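Local coordinates for cytochrome c551 (Achromobacter xylosoxidans, PDB 2ZON), which binds a c-type haem covalently and probably carries electrons between redox partners, at residues D[14-18]-D[19-23]; D[71-74]-D[75-78]. One frame throughout, in Å; residues are numbered along the deposited sequence.

Contact 1: D[14-18]-D[19-23]. With HEM (protoporphyrin IX containing Fe), chain K.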
loop_
_atom_site.group_PDB
_atom_site.type_symbol
_atom_site.label_atom_id
_atom_site.label_comp_id
_atom_site.label_asym_id
_atom_site.label_seq_id
_atom_site.Cartn_x
_atom_site.Cartn_y
_atom_site.Cartn_z
ATOM N N LYS D 14 -23.137 3.453 -28.055
ATOM C CA LYS D 14 -22.009 4.345 -27.747
ATOM C C LYS D 14 -22.382 5.325 -26.637
ATOM O O LYS D 14 -21.607 5.533 -25.698
ATOM C CB LYS D 14 -21.590 5.127 -28.999
ATOM C CG LYS D 14 -20.429 6.068 -28.786
ATOM C CD LYS D 14 -20.104 6.756 -30.097
ATOM C CE LYS D 14 -18.887 7.662 -29.979
ATOM N NZ LYS D 14 -19.252 8.969 -29.386
ATOM N N LEU D 15 -23.556 5.939 -26.754
ATOM C CA LEU D 15 -24.025 6.849 -25.712
ATOM C C LEU D 15 -24.215 6.086 -24.403
ATOM O O LEU D 15 -23.770 6.528 -23.322
ATOM C CB LEU D 15 -25.342 7.500 -26.126
ATOM C CG LEU D 15 -25.707 8.914 -25.653
ATOM C CD1 LEU D 15 -27.205 9.028 -25.325
ATOM C CD2 LEU D 15 -24.826 9.537 -24.550
ATOM N N TYR D 16 -24.847 4.918 -24.505
ATOM C CA TYR D 16 -25.098 4.099 -23.326
ATOM C C TYR D 16 -23.768 3.821 -22.615
ATOM O O TYR D 16 -23.656 4.034 -21.406
ATOM C CB TYR D 16 -25.813 2.779 -23.676
ATOM C CG TYR D 16 -26.007 1.953 -22.417
ATOM C CD1 TYR D 16 -27.141 2.111 -21.613
ATOM C CD2 TYR D 16 -25.015 1.065 -21.992
ATOM C CE1 TYR D 16 -27.288 1.375 -20.410
ATOM C CE2 TYR D 16 -25.153 0.339 -20.811
ATOM C CZ TYR D 16 -26.284 0.491 -20.033
ATOM O OH TYR D 16 -26.381 -0.240 -18.863
ATOM N N ARG D 17 -22.760 3.371 -23.373
ATOM C CA ARG D 17 -21.467 2.999 -22.795
ATOM C C ARG D 17 -20.703 4.184 -22.192
ATOM O O ARG D 17 -19.860 4.002 -21.318
ATOM C CB ARG D 17 -20.590 2.330 -23.853
ATOM C CG ARG D 17 -20.538 0.834 -23.770
ATOM C CD ARG D 17 -21.897 0.210 -23.960
ATOM N NE ARG D 17 -21.853 -1.258 -23.935
ATOM C CZ ARG D 17 -21.114 -2.003 -24.755
ATOM N NH1 ARG D 17 -20.335 -1.429 -25.663
ATOM N NH2 ARG D 17 -21.157 -3.324 -24.674
ATOM N N SER D 18 -20.988 5.387 -22.674
ATOM C CA SER D 18 -20.261 6.562 -22.215
ATOM C C SER D 18 -20.862 7.133 -20.939
ATOM O O SER D 18 -20.144 7.723 -20.131
ATOM C CB SER D 18 -20.293 7.639 -23.289
ATOM O OG SER D 18 -21.558 8.279 -23.281
ATOM N N ALA D 19 -22.169 6.976 -20.764
ATOM C CA ALA D 19 -22.892 7.722 -19.727
ATOM C C ALA D 19 -23.904 6.894 -18.936
ATOM O O ALA D 19 -23.720 6.630 -17.730
ATOM C CB ALA D 19 -23.585 8.921 -20.362
ATOM N N CYS D 20 -24.971 6.486 -19.619
ATOM C CA CYS D 20 -26.108 5.792 -19.010
ATOM C C CYS D 20 -25.691 4.587 -18.170
ATOM O O CYS D 20 -26.358 4.269 -17.181
ATOM C CB CYS D 20 -27.049 5.287 -20.098
ATOM S SG CYS D 20 -27.446 6.548 -21.339
ATOM N N VAL D 21 -24.627 3.908 -18.605
ATOM C CA VAL D 21 -24.121 2.692 -17.962
ATOM C C VAL D 21 -23.795 2.918 -16.487
ATOM O O VAL D 21 -23.849 1.982 -15.690
ATOM C CB VAL D 21 -22.848 2.145 -18.703
ATOM C CG1 VAL D 21 -21.728 3.194 -18.699
ATOM C CG2 VAL D 21 -22.369 0.793 -18.126
ATOM N N VAL D 22 -23.453 4.156 -16.114
ATOM C CA VAL D 22 -23.046 4.391 -14.720
ATOM C C VAL D 22 -24.132 3.990 -13.722
ATOM O O VAL D 22 -23.818 3.475 -12.650
ATOM C CB VAL D 22 -22.488 5.812 -14.453
ATOM C CG1 VAL D 22 -23.550 6.876 -14.641
ATOM C CG2 VAL D 22 -21.900 5.875 -13.047
ATOM N N CYS D 23 -25.397 4.185 -14.096
ATOM C CA CYS D 23 -26.528 3.790 -13.252
ATOM C C CYS D 23 -27.218 2.492 -13.673
ATOM O O CYS D 23 -27.752 1.743 -12.831
ATOM C CB CYS D 23 -27.554 4.899 -13.222
ATOM S SG CYS D 23 -26.948 6.465 -12.552
HETATM C CHA HEM K . -35.077 5.084 -15.650
HETATM C CHB HEM K . -32.735 5.363 -19.841
HETATM C CHC HEM K . -29.195 7.726 -17.628
HETATM C CHD HEM K . -31.039 6.431 -13.399
HETATM C C1A HEM K . -34.837 4.981 -17.023
HETATM C C2A HEM K . -35.718 4.545 -18.015
HETATM C C3A HEM K . -35.030 4.636 -19.207
HETATM C C4A HEM K . -33.761 5.124 -18.939
HETATM C CMA HEM K . -35.533 4.276 -20.618
HETATM C CAA HEM K . -37.148 4.062 -17.794
HETATM C CBA HEM K . -38.090 5.241 -17.668
HETATM C CGA HEM K . -39.067 4.991 -16.518
HETATM O O1A HEM K . -38.602 4.560 -15.440
HETATM O O2A HEM K . -40.260 5.231 -16.758
HETATM C C1B HEM K . -31.585 6.127 -19.669
HETATM C C2B HEM K . -30.740 6.601 -20.657
HETATM C C3B HEM K . -29.725 7.302 -20.040
HETATM C C4B HEM K . -29.958 7.186 -18.664
HETATM C CMB HEM K . -30.982 6.404 -22.174
HETATM C CAB HEM K . -28.519 7.950 -20.724
HETATM C CBB HEM K . -28.878 8.949 -21.839
HETATM C C1C HEM K . -29.304 7.574 -16.244
HETATM C C2C HEM K . -28.409 7.989 -15.259
HETATM C C3C HEM K . -28.926 7.639 -14.020
HETATM C C4C HEM K . -30.137 6.993 -14.303
HETATM C CMC HEM K . -27.080 8.706 -15.543
HETATM C CAC HEM K . -28.184 7.842 -12.697
HETATM C CBC HEM K . -27.827 9.276 -12.285
HETATM C C1D HEM K . -32.357 6.019 -13.591
HETATM C C2D HEM K . -33.318 5.741 -12.620
HETATM C C3D HEM K . -34.483 5.354 -13.246
HETATM C C4D HEM K . -34.206 5.395 -14.612
HETATM C CMD HEM K . -33.103 5.858 -11.100
HETATM C CAD HEM K . -35.832 4.978 -12.591
HETATM C CBD HEM K . -36.615 6.263 -12.277
HETATM C CGD HEM K . -37.623 6.108 -11.119
HETATM O O1D HEM K . -38.479 5.203 -11.227
HETATM O O2D HEM K . -37.524 6.900 -10.147
HETATM N NA HEM K . -33.677 5.318 -17.612
HETATM N NB HEM K . -31.087 6.496 -18.473
HETATM N NC HEM K . -30.338 6.970 -15.637
HETATM N ND HEM K . -32.928 5.802 -14.786
HETATM FE FE HEM K . -32.029 6.106 -16.634
#

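Contact 2: D[71-74]-D[75-78]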
loop_
_atom_site.group_PDB
_atom_site.type_symbol
_atom_site.label_atom_id
_atom_site.label_comp_id
_atom_site.label_asym_id
_atom_site.label_seq_id
_atom_site.Cartn_x
_atom_site.Cartn_y
_atom_site.Cartn_z
ATOM N N ASP D 71 -28.339 14.756 -28.422
ATOM C CA ASP D 71 -29.568 15.164 -29.066
ATOM C C ASP D 71 -30.679 14.103 -28.949
ATOM O O ASP D 71 -30.437 12.950 -28.526
ATOM C CB ASP D 71 -29.321 15.695 -30.503
ATOM C CG ASP D 71 -28.990 14.598 -31.519
ATOM O OD1 ASP D 71 -29.058 13.406 -31.186
ATOM O OD2 ASP D 71 -28.662 14.960 -32.678
ATOM N N GLU D 72 -31.903 14.505 -29.277
ATOM C CA GLU D 72 -33.050 13.623 -29.130
ATOM C C GLU D 72 -32.878 12.322 -29.913
ATOM O O GLU D 72 -33.196 11.245 -29.400
ATOM C CB GLU D 72 -34.337 14.367 -29.522
ATOM C CG GLU D 72 -35.626 13.641 -29.184
ATOM C CD GLU D 72 -36.809 14.236 -29.936
ATOM O OE1 GLU D 72 -37.137 15.417 -29.673
ATOM O OE2 GLU D 72 -37.373 13.548 -30.816
ATOM N N ALA D 73 -32.366 12.405 -31.150
ATOM C CA ALA D 73 -32.168 11.193 -31.957
ATOM C C ALA D 73 -31.175 10.212 -31.317
ATOM O O ALA D 73 -31.349 8.989 -31.413
ATOM C CB ALA D 73 -31.714 11.552 -33.369
ATOM N N THR D 74 -30.122 10.747 -30.696
ATOM C CA THR D 74 -29.105 9.888 -30.104
ATOM C C THR D 74 -29.708 9.267 -28.841
ATOM O O THR D 74 -29.515 8.086 -28.571
ATOM C CB THR D 74 -27.815 10.659 -29.778
ATOM O OG1 THR D 74 -27.291 11.248 -30.978
ATOM C CG2 THR D 74 -26.747 9.725 -29.176
ATOM N N LEU D 75 -30.430 10.083 -28.062
ATOM C CA LEU D 75 -31.134 9.552 -26.889
ATOM C C LEU D 75 -32.160 8.476 -27.285
ATOM O O LEU D 75 -32.279 7.456 -26.608
ATOM C CB LEU D 75 -31.805 10.673 -26.075
ATOM C CG LEU D 75 -30.870 11.648 -25.350
ATOM C CD1 LEU D 75 -31.596 12.919 -24.914
ATOM C CD2 LEU D 75 -30.220 11.000 -24.150
ATOM N N ARG D 76 -32.896 8.702 -28.372
ATOM C CA ARG D 76 -33.832 7.682 -28.864
ATOM C C ARG D 76 -33.111 6.368 -29.151
ATOM O O ARG D 76 -33.610 5.277 -28.814
ATOM C CB ARG D 76 -34.546 8.173 -30.120
ATOM C CG ARG D 76 -35.471 7.132 -30.732
ATOM C CD ARG D 76 -36.171 7.660 -31.958
ATOM N NE ARG D 76 -37.098 8.715 -31.577
ATOM C CZ ARG D 76 -36.878 10.012 -31.745
ATOM N NH1 ARG D 76 -37.791 10.884 -31.338
ATOM N NH2 ARG D 76 -35.755 10.441 -32.319
ATOM N N ALA D 77 -31.939 6.483 -29.783
ATOM C CA ALA D 77 -31.114 5.331 -30.126
ATOM C C ALA D 77 -30.614 4.585 -28.883
ATOM O O ALA D 77 -30.528 3.351 -28.888
ATOM C CB ALA D 77 -29.941 5.757 -31.018
ATOM N N ALA D 78 -30.293 5.329 -27.823
ATOM C CA ALA D 78 -29.835 4.707 -26.585
ATOM C C ALA D 78 -30.996 4.001 -25.886
ATOM O O ALA D 78 -30.822 2.896 -25.371
ATOM C CB ALA D 78 -29.168 5.744 -25.655
HETATM O O HOH W 1 -35.477 13.016 -33.002
#

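Contact 1: D[14-18]-D[19-23]
Tyr-16 O takes the amide of Val-21, five residues on. Val-21 N donates to Tyr-16 O at 3.0 Å, with an N-H...O angle of 149°, the bond of a wider pi-type turn in helix 10-24. Cys-20 N also lies close to this carbonyl but at a poor angle, so the usual bond to the fourth residue is missing. The amide of Ala-19 is shared. Ala-19 N gives weak bonds to Leu-15 O, at 3.1 Å, and to Tyr-16 O. Leu-15 O has a firmer donor in Ser-18 OG, 2.8 Å away. With chi1 at 77°, Ser-18 turns its hydroxyl back over the preceding turn to this carbonyl. The polar end of Arg-17 points elsewhere, to a salt bridge with Glu-13.

The Tyr-16 side chain folds over the same turn. Its CG is anti to the backbone N (chi1 178°), and one ring face covers the backbone of Val-21, with Val-21 N above the ring centre. Tyr-16 CE2 reaches Val-21 CB at 3.6 Å. Cys-20 CB comes in obliquely, 3.5 Å from Tyr-16 CD1. The two cysteines belong to the CXXC part of the c-type haem motif. Cys-20 SG is joined to haem CAB and Cys-23 SG to haem CAC, each by a thioether bond of 1.9 Å. The turn thus sets the first cysteine between the tyrosine ring and the porphyrin.

Ser-18 makes backbone hydrogen bonds to a chain of another protein in the assembly, and Val-21 and Val-22 pack on aromatic side chains there. On the inner side, helix 72-85 lies against this helix: Leu-15 touches Thr-74 and Ala-78, while Tyr-16 meets the ring of Tyr-81 and packs on Met-82.

Contact 2: D[71-74]-D[75-78]
Glu-72 and Arg-76 reach for each other along the outer side of helix 72-85. Arg-76 NH1 donates to Glu-72 OE2 at 2.7 Å, in a salt bridge between residues one helical turn apart. The carboxylate and guanidinium planes stand 71° apart, so this is a single-point contact and not a flat two-pronged pair. NH1 meets OE2 on its anti side, slightly out of the carboxylate plane. Glu-72 runs extended beyond CG. The Arg-76 chain sets off with CG opposite the backbone N and then bends at chi3 (-67°), which carries the guanidinium back toward the start of the helix. Arg-76 NH2 ends 3.7 Å from Ala-73 CA, approaching it obliquely. A water closes the second link: it donates to Glu-72 OE2 at 2.9 Å and accepts from Arg-76 NH2 at 2.7 Å, lying in the guanidinium plane at its edge.

Asp-71 is the N-cap. Asp-71 OD1 takes Thr-74 N at 2.9 Å, nearly along the C-O axis, and Thr-74 OG1 at 2.8 Å from above the carboxylate plane. Two donors from one residue hold the carboxylate against the first turn. Asp-71 O receives Leu-75 N at 2.9 Å, and regular helical bonds follow from there.

Leu-75 leaves the helix on another side, with its CG beside Asp-71 O. It packs on Leu-52 and Leu-56 of helix 48-57 and touches the haem. Ala-78, like Leu-75, lines the haem pocket. Leu-52 also meets Glu-72 and Arg-76, whereas Leu-75 also rests on Leu-15 of helix 10-24.

From the N terminus, contact 1 comes first, within helix 10-24, where the chain is bonded to the haem. Helices 37-46 and 48-57 follow, and contact 2 then opens helix 72-85. Each contact joins neighbouring turns of one helix, so neither closes a long loop. They lie in series, without nesting or crossing. Their centres are 12 Å apart, but they touch through Leu-15, whose side chain lies against the start of helix 72-85. This packing of the first helix on the last, beside the haem, is characteristic of the cytochrome c fold.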